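Local coordinates for Ika8 (Synthetic construct, PDB 6G6O), which has no known natural function but was computationally designed to fold as a symmetrical eight-bladed beta-propeller built from WD40-type repeats, at residues T116-D121 against G125-D130; V159-I162 against E167-S170; V237-I242 against E247-E252; I267-A272 against I277-I282. All coordinates share one frame; numbering follows the deposited sequence.

Contact 1: T116-D121 against G125-D130; sequences TIKVWD and GQLLRD
Over one face of the Trp120 indole sits Leu127 CD1, 3.8 Å from the centroid of the six-membered ring and almost on its normal, a CH-pi contact; at the ring's edge, near its plane, Gly125 O approaches CE3. Leu127 turns its CG anti to the backbone N (chi1 -171°), which carries CD1 inward over the ring while CD2 meets Lys118 CD at 3.7 Å. Lys118 runs extended beside Asp130, its CE 3.2 Å from Asp130 OD1, but its ammonium group bonds to Gly93 O. On the reverse face of the sheet, Val119 CG1 rests against Leu128 CB. A classic beta bulge interrupts the hairpin: Leu128 and Arg129 both face Val119, whose O receives Leu128 N at 2.7 Å and, weakly, Arg129 N, while Val119 N donates to Arg129 O. Putting an alanine at Trp120 would probably strip Leu127 CD1 of its aromatic platform and leave Ser110 OG without the indole N-H. Between the last two strands of a blade, backbone bonds set the bulged register, and apolar contact with the indole probably does more to join the side chains than the attraction between Lys118 NZ and Asp130 OD2, 4.3 Å apart.

Contact 2: V159-I162 against E167-S170; sequences VWYI and ELVS
Glu167 lies along Trp160, its CG over one face of the indole at 3.8 Å from the centroid of the six-membered ring, close enough for a CH-pi contact. The carboxylate carries on over the rim of the same face, its plane 72° from that of the ring, with OE2 3.5 Å from Trp160 CH2. The closer-knit part surrounds Val159: its O accepts Leu168 N at 3.0 Å, with the donor tilted out of the carbonyl plane, and also meets Glu167 CA. Val159 CG1, anti to its own N (chi1 180°), touches Leu168 CD1, and that same leucine methyl reaches Tyr161 CD1 at 4.0 Å. Toward Val169 the pairing gives way. The chain turns a corner at Leu168, Val159 CG2 stays 4.3 Å from Val169 CG2, and a water takes the place of a direct backbone bond, accepting from Val159 N and donating to Val169 O and, at 2.6 Å, to Glu167 OE1. A serine in place of Trp160 would probably take the floor from beneath Glu167 CG and leave the glutamate arm held mainly by its water and freer to turn. One direct hydrogen bond and one water bridge are the polar links between the segments, with Glu167 and Leu168 exposed. Strand 157-161 pairs on its other edge with strand 147-152 of the same sheet, where Ile147 meets both Val159 and Tyr161; to one side, Trp160 packs on Ile117 of strand 117-121 and its ring meets that of His131, while Val159 also touches Leu171 and Ile202 in loops.

Contact 3: V237-I242 against E247-E252; sequences VKVWYI and ELVSLE
Val239 and Leu248 join the third strand of a propeller blade to its short, weakly bonded outer strand, an antiparallel hairpin contact that splays apart toward its far end. The axes of strands 237-241 and 247-249 run at 121°, well away from a flat antiparallel pair. One short direct bond secures the near end: Leu248 N points almost straight at Val239 O, 2.6 Å away with 176° at the hydrogen. Around it, Val239 presents CG1 to Leu248 CB at 3.7 Å, the two side chains meeting at about a right angle, and its CB to Val249 CG1. Leu248 CD1 reaches on to Tyr241 CD1. On the other face, Trp240 CB sits 3.6 Å from Glu247 CA; chi1 of 49° sets CG between the backbone N and the carbonyl carbon, and the ring swings away to meet His214 edge-to-face. Glu247 OE2 lies against the aliphatic stem of Lys238, 3.4 Å from CG. Where the strands part, a water bridges them, donating to Val237 O at 2.8 Å and accepting from Leu251 N, with Leu251 CB also packed against that carbonyl. Beyond the first bond, cohesion rests on valine and leucine side-chain carbons and on this water; Lys238 NZ and Glu247 OE1 stay 5.0 Å apart and probably add only a diffuse attraction.

Contact 4: I267-A272 against I277-I282; sequences IVVSGA and IKVWDI
Ser270 OG, held between its backbone N and carbonyl carbon (chi1 71°), is directed at the Trp280 ring, whose CG stands anti to the carbonyl carbon (chi1 -58°), and the two meet edge-on: OG lies near the ring plane, 3.1 Å from CZ3. The same hydroxyl is hydrogen-bonded to His254 NE2. Val268 O also approaches the indole edge, at CE3, while Lys278 CB of the same strand lies over one face. The opposite face of the sheet is largely aliphatic. Ile267 CG2 touches Val279 CG1 at 3.6 Å, Val279 CG2 lies alongside Val269 CG2, and Val269 CG1 meets Ile277 CG2. Strands 267-272 and 276-281 are paired in regular antiparallel register by four backbone bonds. Val268 and Trp280 exchange two, and the bond from Val268 N reaches Trp280 O from above the carbonyl plane; the others run from Ser270 N to Lys278 O and from Lys278 N to Ser270 O, each 3.1 Å. Lys278 NZ is hydrogen-bonded to Gly253 O. The hairpin thus gathers branched hydrocarbon mainly on one face; the other, which also carries Val268 and Lys278, holds a serine hydroxyl bonded to His254 and packed close against the indole edge.

In the fold
Contacts 1, 2 and 3 each join the third and outermost strands of a blade, whereas contact 4 pairs the second and third strands of its own. That place shows in the chemistry. Contact 4 is buried and regularly bonded; contacts 1 and 3 are partly buried, contact 1 bulged but directly bonded, contact 3 splayed and partly water-bridged; contact 2, at the surface, has a single direct backbone bond and a water. Contacts 1 and 2 touch as neighbouring blades, Val119 CG1 lying 3.7 Å from Ile162 CD1. Contacts 3 and 4 meet in the same way, with Val239 CG1 3.5 Å from Ile282 CD1. Across the ring, contacts 1 and 3 lie with centres about 38 Å apart.

Contact 1: T116-D121 against G125-D130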
loop_
_atom_site.group_PDB
_atom_site.type_symbol
_atom_site.label_atom_id
_atom_site.label_comp_id
_atom_site.label_asym_id
_atom_site.label_seq_id
_atom_site.Cartn_x
_atom_site.Cartn_y
_atom_site.Cartn_z
ATOM N N THR A 116 -0.276 3.867 17.549
ATOM C CA THR A 116 -1.697 3.782 17.844
ATOM C C THR A 116 -2.482 3.317 16.625
ATOM O O THR A 116 -2.155 3.659 15.485
ATOM C CB THR A 116 -2.222 5.138 18.315
ATOM O OG1 THR A 116 -1.723 6.170 17.456
ATOM C CG2 THR A 116 -1.770 5.413 19.742
ATOM N N ILE A 117 -3.522 2.527 16.875
ATOM C CA ILE A 117 -4.422 2.040 15.840
ATOM C C ILE A 117 -5.842 2.392 16.251
ATOM O O ILE A 117 -6.276 2.045 17.355
ATOM C CB ILE A 117 -4.284 0.523 15.624
ATOM C CG1 ILE A 117 -2.829 0.143 15.363
ATOM C CG2 ILE A 117 -5.163 0.070 14.475
ATOM C CD1 ILE A 117 -2.580 -1.343 15.406
ATOM N N LYS A 118 -6.561 3.082 15.374
ATOM C CA LYS A 118 -7.928 3.493 15.648
ATOM C C LYS A 118 -8.860 2.927 14.589
ATOM O O LYS A 118 -8.469 2.730 13.434
ATOM C CB LYS A 118 -8.055 5.020 15.700
ATOM C CG LYS A 118 -7.371 5.655 16.902
ATOM C CD LYS A 118 -7.763 7.114 17.046
ATOM C CE LYS A 118 -7.009 7.790 18.177
ATOM N NZ LYS A 118 -7.450 9.201 18.355
ATOM N N VAL A 119 -10.098 2.662 14.998
ATOM C CA VAL A 119 -11.117 2.066 14.144
ATOM C C VAL A 119 -12.306 3.012 14.114
ATOM O O VAL A 119 -12.880 3.329 15.164
ATOM C CB VAL A 119 -11.532 0.674 14.640
ATOM C CG1 VAL A 119 -12.783 0.206 13.923
ATOM C CG2 VAL A 119 -10.398 -0.317 14.445
ATOM N N TRP A 120 -12.679 3.459 12.918
ATOM C CA TRP A 120 -13.736 4.441 12.746
ATOM C C TRP A 120 -14.920 3.829 12.010
ATOM O O TRP A 120 -14.786 2.855 11.265
ATOM C CB TRP A 120 -13.238 5.671 11.978
ATOM C CG TRP A 120 -11.911 6.193 12.439
ATOM C CD1 TRP A 120 -10.679 5.811 11.991
ATOM C CD2 TRP A 120 -11.682 7.204 13.428
ATOM N NE1 TRP A 120 -9.697 6.516 12.644
ATOM C CE2 TRP A 120 -10.286 7.378 13.532
ATOM C CE3 TRP A 120 -12.519 7.975 14.239
ATOM C CZ2 TRP A 120 -9.711 8.292 14.412
ATOM C CZ3 TRP A 120 -11.946 8.882 15.113
ATOM C CH2 TRP A 120 -10.557 9.031 15.193
ATOM N N ASP A 121 -16.090 4.419 12.237
ATOM C CA ASP A 121 -17.312 4.097 11.508
ATOM C C ASP A 121 -17.590 5.267 10.573
ATOM O O ASP A 121 -17.931 6.363 11.029
ATOM C CB ASP A 121 -18.474 3.857 12.471
ATOM C CG ASP A 121 -19.760 3.459 11.760
ATOM O OD1 ASP A 121 -19.744 3.282 10.523
ATOM O OD2 ASP A 121 -20.795 3.320 12.446
ATOM N N GLY A 125 -18.666 8.541 12.029
ATOM C CA GLY A 125 -17.402 9.106 12.446
ATOM C C GLY A 125 -16.994 8.777 13.862
ATOM O O GLY A 125 -15.903 9.181 14.283
ATOM N N GLN A 126 -17.826 8.058 14.609
ATOM C CA GLN A 126 -17.505 7.717 15.984
ATOM C C GLN A 126 -16.317 6.768 16.039
ATOM O O GLN A 126 -16.122 5.923 15.162
ATOM C CB GLN A 126 -18.710 7.079 16.675
ATOM C CG GLN A 126 -19.846 8.043 16.970
ATOM C CD GLN A 126 -20.919 7.422 17.845
ATOM O OE1 GLN A 126 -20.622 6.658 18.764
ATOM N NE2 GLN A 126 -22.176 7.748 17.562
ATOM N N LEU A 127 -15.516 6.918 17.089
ATOM C CA LEU A 127 -14.351 6.069 17.302
ATOM C C LEU A 127 -14.815 4.750 17.907
ATOM O O LEU A 127 -15.315 4.719 19.036
ATOM C CB LEU A 127 -13.346 6.777 18.204
ATOM C CG LEU A 127 -11.965 6.152 18.377
ATOM C CD1 LEU A 127 -11.488 5.534 17.077
ATOM C CD2 LEU A 127 -10.991 7.213 18.850
ATOM N N LEU A 128 -14.660 3.659 17.154
ATOM C CA LEU A 128 -15.108 2.357 17.634
ATOM C C LEU A 128 -14.082 1.729 18.568
ATOM O O LEU A 128 -14.426 1.277 19.666
ATOM C CB LEU A 128 -15.396 1.429 16.454
ATOM C CG LEU A 128 -16.469 1.868 15.456
ATOM C CD1 LEU A 128 -16.921 0.686 14.618
ATOM C CD2 LEU A 128 -17.654 2.509 16.164
ATOM N N ARG A 129 -12.821 1.684 18.147
ATOM C CA ARG A 129 -11.745 1.157 18.971
ATOM C C ARG A 129 -10.525 2.054 18.837
ATOM O O ARG A 129 -10.156 2.452 17.731
ATOM C CB ARG A 129 -11.385 -0.282 18.583
ATOM C CG ARG A 129 -12.104 -1.340 19.404
ATOM C CD ARG A 129 -12.054 -1.033 20.900
ATOM N NE ARG A 129 -10.690 -0.858 21.399
ATOM C CZ ARG A 129 -10.300 0.146 22.178
ATOM N NH1 ARG A 129 -11.167 1.077 22.552
ATOM N NH2 ARG A 129 -9.039 0.222 22.584
ATOM N N ASP A 130 -9.900 2.362 19.978
ATOM C CA ASP A 130 -8.748 3.262 20.054
ATOM C C ASP A 130 -7.734 2.605 20.994
ATOM O O ASP A 130 -7.628 2.948 22.175
ATOM C CB ASP A 130 -9.166 4.652 20.535
ATOM C CG ASP A 130 -7.986 5.557 20.838
ATOM O OD1 ASP A 130 -6.892 5.339 20.276
ATOM O OD2 ASP A 130 -8.156 6.492 21.649
#

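Contact 2: V159-I162 against E167-S170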
loop_
_atom_site.group_PDB
_atom_site.type_symbol
_atom_site.label_atom_id
_atom_site.label_comp_id
_atom_site.label_asym_id
_atom_site.label_seq_id
_atom_site.Cartn_x
_atom_site.Cartn_y
_atom_site.Cartn_z
ATOM N N VAL A 159 -2.952 -9.249 15.736
ATOM C CA VAL A 159 -4.247 -9.549 15.137
ATOM C C VAL A 159 -5.330 -9.157 16.131
ATOM O O VAL A 159 -5.398 -9.718 17.231
ATOM C CB VAL A 159 -4.380 -11.035 14.758
ATOM C CG1 VAL A 159 -5.745 -11.299 14.144
ATOM C CG2 VAL A 159 -3.271 -11.447 13.802
ATOM N N TRP A 160 -6.174 -8.201 15.748
ATOM C CA TRP A 160 -7.285 -7.748 16.572
ATOM C C TRP A 160 -8.604 -8.082 15.893
ATOM O O TRP A 160 -8.699 -8.112 14.663
ATOM C CB TRP A 160 -7.231 -6.233 16.828
ATOM C CG TRP A 160 -5.867 -5.681 17.103
ATOM C CD1 TRP A 160 -4.884 -5.428 16.190
ATOM C CD2 TRP A 160 -5.342 -5.288 18.378
ATOM N NE1 TRP A 160 -3.775 -4.914 16.819
ATOM C CE2 TRP A 160 -4.032 -4.817 18.161
ATOM C CE3 TRP A 160 -5.852 -5.294 19.681
ATOM C CZ2 TRP A 160 -3.223 -4.356 19.201
ATOM C CZ3 TRP A 160 -5.048 -4.835 20.710
ATOM C CH2 TRP A 160 -3.749 -4.373 20.464
ATOM N N TYR A 161 -9.628 -8.323 16.705
ATOM C CA TYR A 161 -10.993 -8.471 16.219
ATOM C C TYR A 161 -11.773 -7.218 16.587
ATOM O O TYR A 161 -11.861 -6.862 17.767
ATOM C CB TYR A 161 -11.667 -9.716 16.795
ATOM C CG TYR A 161 -12.905 -10.114 16.025
ATOM C CD1 TYR A 161 -12.808 -10.846 14.849
ATOM C CD2 TYR A 161 -14.171 -9.741 16.461
ATOM C CE1 TYR A 161 -13.935 -11.206 14.135
ATOM C CE2 TYR A 161 -15.304 -10.096 15.752
ATOM C CZ TYR A 161 -15.179 -10.828 14.590
ATOM O OH TYR A 161 -16.303 -11.186 13.878
ATOM N N ILE A 162 -12.331 -6.551 15.573
ATOM C CA ILE A 162 -13.038 -5.299 15.798
ATOM C C ILE A 162 -14.271 -5.543 16.657
ATOM O O ILE A 162 -14.995 -6.531 16.481
ATOM C CB ILE A 162 -13.405 -4.652 14.452
ATOM C CG1 ILE A 162 -12.134 -4.290 13.683
ATOM C CG2 ILE A 162 -14.287 -3.423 14.659
ATOM C CD1 ILE A 162 -12.324 -3.193 12.663
ATOM N N GLU A 167 -6.948 -9.067 21.311
ATOM C CA GLU A 167 -6.236 -9.792 20.270
ATOM C C GLU A 167 -6.737 -11.226 20.175
ATOM O O GLU A 167 -7.053 -11.856 21.188
ATOM C CB GLU A 167 -4.731 -9.776 20.541
ATOM C CG GLU A 167 -4.151 -8.379 20.703
ATOM C CD GLU A 167 -2.676 -8.391 21.057
ATOM O OE1 GLU A 167 -2.031 -9.448 20.893
ATOM O OE2 GLU A 167 -2.160 -7.343 21.499
ATOM N N LEU A 168 -6.812 -11.735 18.944
ATOM C CA LEU A 168 -7.228 -13.118 18.728
ATOM C C LEU A 168 -6.092 -14.087 19.033
ATOM O O LEU A 168 -6.277 -15.062 19.771
ATOM C CB LEU A 168 -7.714 -13.302 17.288
ATOM C CG LEU A 168 -9.123 -12.812 16.955
ATOM C CD1 LEU A 168 -9.296 -12.680 15.450
ATOM C CD2 LEU A 168 -10.173 -13.746 17.538
ATOM N N VAL A 169 -4.912 -13.835 18.466
ATOM C CA VAL A 169 -3.724 -14.647 18.694
ATOM C C VAL A 169 -2.525 -13.717 18.829
ATOM O O VAL A 169 -2.589 -12.531 18.504
ATOM C CB VAL A 169 -3.482 -15.670 17.564
ATOM C CG1 VAL A 169 -4.489 -16.807 17.646
ATOM C CG2 VAL A 169 -3.546 -14.985 16.209
ATOM N N SER A 170 -1.420 -14.276 19.315
ATOM C CA SER A 170 -0.170 -13.545 19.475
ATOM C C SER A 170 0.888 -14.173 18.583
ATOM O O SER A 170 1.103 -15.389 18.627
ATOM C CB SER A 170 0.287 -13.546 20.937
ATOM O OG SER A 170 0.663 -14.845 21.356
HETATM O O HOH W 1 -1.562 -10.278 18.436
#

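Contact 3: V237-I242 against E247-E252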
loop_
_atom_site.group_PDB
_atom_site.type_symbol
_atom_site.label_atom_id
_atom_site.label_comp_id
_atom_site.label_asym_id
_atom_site.label_seq_id
_atom_site.Cartn_x
_atom_site.Cartn_y
_atom_site.Cartn_z
ATOM N N VAL A 237 14.065 -7.862 -8.608
ATOM C CA VAL A 237 12.647 -8.150 -8.431
ATOM C C VAL A 237 12.472 -9.656 -8.554
ATOM O O VAL A 237 12.766 -10.236 -9.606
ATOM C CB VAL A 237 11.781 -7.410 -9.460
ATOM C CG1 VAL A 237 10.306 -7.685 -9.209
ATOM C CG2 VAL A 237 12.062 -5.921 -9.417
ATOM N N LYS A 238 11.995 -10.289 -7.487
ATOM C CA LYS A 238 11.916 -11.739 -7.431
ATOM C C LYS A 238 10.487 -12.192 -7.168
ATOM O O LYS A 238 9.698 -11.488 -6.532
ATOM C CB LYS A 238 12.860 -12.299 -6.362
ATOM C CG LYS A 238 14.318 -12.240 -6.784
ATOM C CD LYS A 238 15.270 -12.489 -5.632
ATOM C CE LYS A 238 16.710 -12.436 -6.115
ATOM N NZ LYS A 238 17.691 -12.534 -5.002
ATOM N N VAL A 239 10.166 -13.377 -7.679
ATOM C CA VAL A 239 8.850 -13.988 -7.533
ATOM C C VAL A 239 9.054 -15.399 -7.004
ATOM O O VAL A 239 9.731 -16.213 -7.644
ATOM C CB VAL A 239 8.078 -14.016 -8.862
ATOM C CG1 VAL A 239 6.956 -15.035 -8.797
ATOM C CG2 VAL A 239 7.535 -12.634 -9.191
ATOM N N TRP A 240 8.475 -15.691 -5.841
ATOM C CA TRP A 240 8.689 -16.986 -5.214
ATOM C C TRP A 240 7.439 -17.402 -4.454
ATOM O O TRP A 240 6.557 -16.589 -4.168
ATOM C CB TRP A 240 9.920 -16.975 -4.292
ATOM C CG TRP A 240 9.996 -15.837 -3.316
ATOM C CD1 TRP A 240 9.952 -14.500 -3.596
ATOM C CD2 TRP A 240 10.166 -15.942 -1.899
ATOM N NE1 TRP A 240 10.067 -13.770 -2.440
ATOM C CE2 TRP A 240 10.201 -14.632 -1.383
ATOM C CE3 TRP A 240 10.285 -17.017 -1.015
ATOM C CZ2 TRP A 240 10.350 -14.371 -0.024
ATOM C CZ3 TRP A 240 10.431 -16.756 0.333
ATOM C CH2 TRP A 240 10.464 -15.444 0.816
ATOM N N TYR A 241 7.382 -18.691 -4.131
ATOM C CA TYR A 241 6.188 -19.306 -3.572
ATOM C C TYR A 241 6.207 -19.240 -2.049
ATOM O O TYR A 241 7.246 -19.446 -1.418
ATOM C CB TYR A 241 6.081 -20.760 -4.035
ATOM C CG TYR A 241 4.712 -21.372 -3.852
ATOM C CD1 TYR A 241 3.594 -20.814 -4.459
ATOM C CD2 TYR A 241 4.539 -22.517 -3.086
ATOM C CE1 TYR A 241 2.342 -21.373 -4.298
ATOM C CE2 TYR A 241 3.289 -23.083 -2.920
ATOM C CZ TYR A 241 2.194 -22.507 -3.528
ATOM O OH TYR A 241 0.947 -23.068 -3.368
ATOM N N ILE A 242 5.041 -18.953 -1.469
ATOM C CA ILE A 242 4.925 -18.851 -0.016
ATOM C C ILE A 242 5.132 -20.211 0.640
ATOM O O ILE A 242 5.731 -20.311 1.719
ATOM C CB ILE A 242 3.561 -18.237 0.355
ATOM C CG1 ILE A 242 3.662 -16.714 0.420
ATOM C CG2 ILE A 242 3.035 -18.797 1.663
ATOM C CD1 ILE A 242 2.330 -16.016 0.557
ATOM N N GLU A 247 11.850 -19.957 -5.858
ATOM C CA GLU A 247 11.554 -18.928 -6.842
ATOM C C GLU A 247 10.703 -19.504 -7.967
ATOM O O GLU A 247 10.875 -20.656 -8.371
ATOM C CB GLU A 247 12.847 -18.335 -7.400
ATOM C CG GLU A 247 13.585 -17.444 -6.414
ATOM C CD GLU A 247 14.564 -16.507 -7.089
ATOM O OE1 GLU A 247 15.785 -16.756 -7.004
ATOM O OE2 GLU A 247 14.111 -15.519 -7.705
ATOM N N LEU A 248 9.770 -18.695 -8.466
ATOM C CA LEU A 248 8.825 -19.152 -9.475
ATOM C C LEU A 248 9.141 -18.654 -10.879
ATOM O O LEU A 248 8.662 -19.250 -11.849
ATOM C CB LEU A 248 7.401 -18.724 -9.100
ATOM C CG LEU A 248 6.759 -19.486 -7.940
ATOM C CD1 LEU A 248 5.332 -19.016 -7.721
ATOM C CD2 LEU A 248 6.799 -20.986 -8.193
ATOM N N VAL A 249 9.926 -17.585 -11.013
ATOM C CA VAL A 249 10.313 -17.073 -12.321
ATOM C C VAL A 249 11.521 -16.170 -12.129
ATOM O O VAL A 249 11.715 -15.589 -11.058
ATOM C CB VAL A 249 9.139 -16.332 -13.012
ATOM C CG1 VAL A 249 8.877 -14.991 -12.345
ATOM C CG2 VAL A 249 9.412 -16.160 -14.497
ATOM N N SER A 250 12.339 -16.061 -13.172
ATOM C CA SER A 250 13.555 -15.260 -13.141
ATOM C C SER A 250 13.326 -13.965 -13.911
ATOM O O SER A 250 13.104 -13.992 -15.126
ATOM C CB SER A 250 14.730 -16.038 -13.733
ATOM O OG SER A 250 15.887 -15.225 -13.825
ATOM N N LEU A 251 13.374 -12.838 -13.203
ATOM C CA LEU A 251 13.266 -11.517 -13.802
ATOM C C LEU A 251 14.574 -10.767 -13.601
ATOM O O LEU A 251 15.216 -10.892 -12.553
ATOM C CB LEU A 251 12.111 -10.714 -13.193
ATOM C CG LEU A 251 10.741 -11.381 -13.054
ATOM C CD1 LEU A 251 9.762 -10.426 -12.394
ATOM C CD2 LEU A 251 10.216 -11.843 -14.402
ATOM N N GLU A 252 14.967 -9.984 -14.607
ATOM C CA GLU A 252 16.223 -9.250 -14.519
ATOM C C GLU A 252 16.122 -8.046 -13.593
ATOM O O GLU A 252 17.133 -7.629 -13.016
ATOM C CB GLU A 252 16.676 -8.805 -15.912
ATOM C CG GLU A 252 15.579 -8.198 -16.774
ATOM C CD GLU A 252 14.825 -9.238 -17.586
ATOM O OE1 GLU A 252 14.037 -10.005 -16.990
ATOM O OE2 GLU A 252 15.023 -9.291 -18.819
HETATM O O HOH W 2 13.618 -12.860 -10.286
#

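Contact 4: I267-A272 against I277-I282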
loop_
_atom_site.group_PDB
_atom_site.type_symbol
_atom_site.label_atom_id
_atom_site.label_comp_id
_atom_site.label_asym_id
_atom_site.label_seq_id
_atom_site.Cartn_x
_atom_site.Cartn_y
_atom_site.Cartn_z
ATOM N N ILE A 267 0.727 -10.297 -14.201
ATOM C CA ILE A 267 1.573 -9.178 -14.595
ATOM C C ILE A 267 2.110 -8.500 -13.343
ATOM O O ILE A 267 1.338 -8.132 -12.449
ATOM C CB ILE A 267 0.804 -8.178 -15.477
ATOM C CG1 ILE A 267 0.447 -8.824 -16.817
ATOM C CG2 ILE A 267 1.624 -6.919 -15.699
ATOM C CD1 ILE A 267 -0.749 -8.198 -17.497
ATOM N N VAL A 268 3.429 -8.334 -13.283
ATOM C CA VAL A 268 4.098 -7.606 -12.212
ATOM C C VAL A 268 4.671 -6.322 -12.795
ATOM O O VAL A 268 5.359 -6.353 -13.822
ATOM C CB VAL A 268 5.206 -8.450 -11.558
ATOM C CG1 VAL A 268 6.104 -7.575 -10.695
ATOM C CG2 VAL A 268 4.600 -9.573 -10.737
ATOM N N VAL A 269 4.382 -5.197 -12.145
ATOM C CA VAL A 269 4.944 -3.902 -12.509
ATOM C C VAL A 269 5.811 -3.425 -11.355
ATOM O O VAL A 269 5.383 -3.453 -10.196
ATOM C CB VAL A 269 3.849 -2.870 -12.832
ATOM C CG1 VAL A 269 4.475 -1.585 -13.355
ATOM C CG2 VAL A 269 2.863 -3.437 -13.840
ATOM N N SER A 270 7.027 -2.991 -11.672
ATOM C CA SER A 270 7.965 -2.502 -10.673
ATOM C C SER A 270 8.464 -1.122 -11.069
ATOM O O SER A 270 8.781 -0.876 -12.236
ATOM C CB SER A 270 9.153 -3.452 -10.512
ATOM O OG SER A 270 10.001 -3.392 -11.644
ATOM N N GLY A 271 8.523 -0.224 -10.090
ATOM C CA GLY A 271 9.136 1.078 -10.257
ATOM C C GLY A 271 10.426 1.138 -9.463
ATOM O O GLY A 271 10.548 0.513 -8.407
ATOM N N ALA A 272 11.396 1.886 -9.979
ATOM C CA ALA A 272 12.700 2.010 -9.349
ATOM C C ALA A 272 12.949 3.454 -8.937
ATOM O O ALA A 272 12.206 4.371 -9.297
ATOM C CB ALA A 272 13.815 1.520 -10.281
ATOM N N ILE A 277 10.287 2.041 -15.189
ATOM C CA ILE A 277 9.126 1.211 -14.896
ATOM C C ILE A 277 9.136 0.035 -15.861
ATOM O O ILE A 277 9.033 0.226 -17.078
ATOM C CB ILE A 277 7.809 1.994 -15.007
ATOM C CG1 ILE A 277 7.681 2.980 -13.846
ATOM C CG2 ILE A 277 6.624 1.043 -15.029
ATOM C CD1 ILE A 277 6.367 3.708 -13.811
ATOM N N LYS A 278 9.265 -1.173 -15.321
ATOM C CA LYS A 278 9.276 -2.393 -16.110
ATOM C C LYS A 278 8.019 -3.204 -15.831
ATOM O O LYS A 278 7.440 -3.132 -14.744
ATOM C CB LYS A 278 10.520 -3.231 -15.810
ATOM C CG LYS A 278 11.827 -2.513 -16.088
ATOM C CD LYS A 278 13.018 -3.441 -15.914
ATOM C CE LYS A 278 14.325 -2.703 -16.143
ATOM N NZ LYS A 278 15.501 -3.613 -16.073
ATOM N N VAL A 279 7.598 -3.976 -16.831
ATOM C CA VAL A 279 6.371 -4.761 -16.761
ATOM C C VAL A 279 6.674 -6.154 -17.292
ATOM O O VAL A 279 7.102 -6.301 -18.441
ATOM C CB VAL A 279 5.227 -4.120 -17.566
ATOM C CG1 VAL A 279 4.026 -5.045 -17.608
ATOM C CG2 VAL A 279 4.847 -2.770 -16.976
ATOM N N TRP A 280 6.457 -7.171 -16.465
ATOM C CA TRP A 280 6.653 -8.555 -16.866
ATOM C C TRP A 280 5.331 -9.306 -16.833
ATOM O O TRP A 280 4.353 -8.865 -16.223
ATOM C CB TRP A 280 7.643 -9.290 -15.953
ATOM C CG TRP A 280 9.006 -8.697 -15.868
ATOM C CD1 TRP A 280 10.096 -9.035 -16.614
ATOM C CD2 TRP A 280 9.440 -7.685 -14.956
ATOM N NE1 TRP A 280 11.179 -8.284 -16.234
ATOM C CE2 TRP A 280 10.803 -7.446 -15.218
ATOM C CE3 TRP A 280 8.806 -6.949 -13.951
ATOM C CZ2 TRP A 280 11.544 -6.505 -14.510
ATOM C CZ3 TRP A 280 9.542 -6.017 -13.251
ATOM C CH2 TRP A 280 10.897 -5.803 -13.531
ATOM N N ASP A 281 5.322 -10.456 -17.495
ATOM C CA ASP A 281 4.286 -11.462 -17.311
ATOM C C ASP A 281 4.873 -12.549 -16.420
ATOM O O ASP A 281 5.896 -13.151 -16.763
ATOM C CB ASP A 281 3.816 -12.028 -18.654
ATOM C CG ASP A 281 2.786 -13.137 -18.500
ATOM O OD1 ASP A 281 3.132 -14.212 -17.974
ATOM O OD2 ASP A 281 1.624 -12.933 -18.907
ATOM N N ILE A 282 4.228 -12.793 -15.276
ATOM C CA ILE A 282 4.785 -13.698 -14.276
ATOM C C ILE A 282 4.865 -15.134 -14.778
ATOM O O ILE A 282 5.609 -15.943 -14.210
ATOM C CB ILE A 282 3.960 -13.624 -12.977
ATOM C CG1 ILE A 282 4.835 -13.940 -11.766
ATOM C CG2 ILE A 282 2.782 -14.583 -13.026
ATOM C CD1 ILE A 282 4.080 -13.894 -10.462
#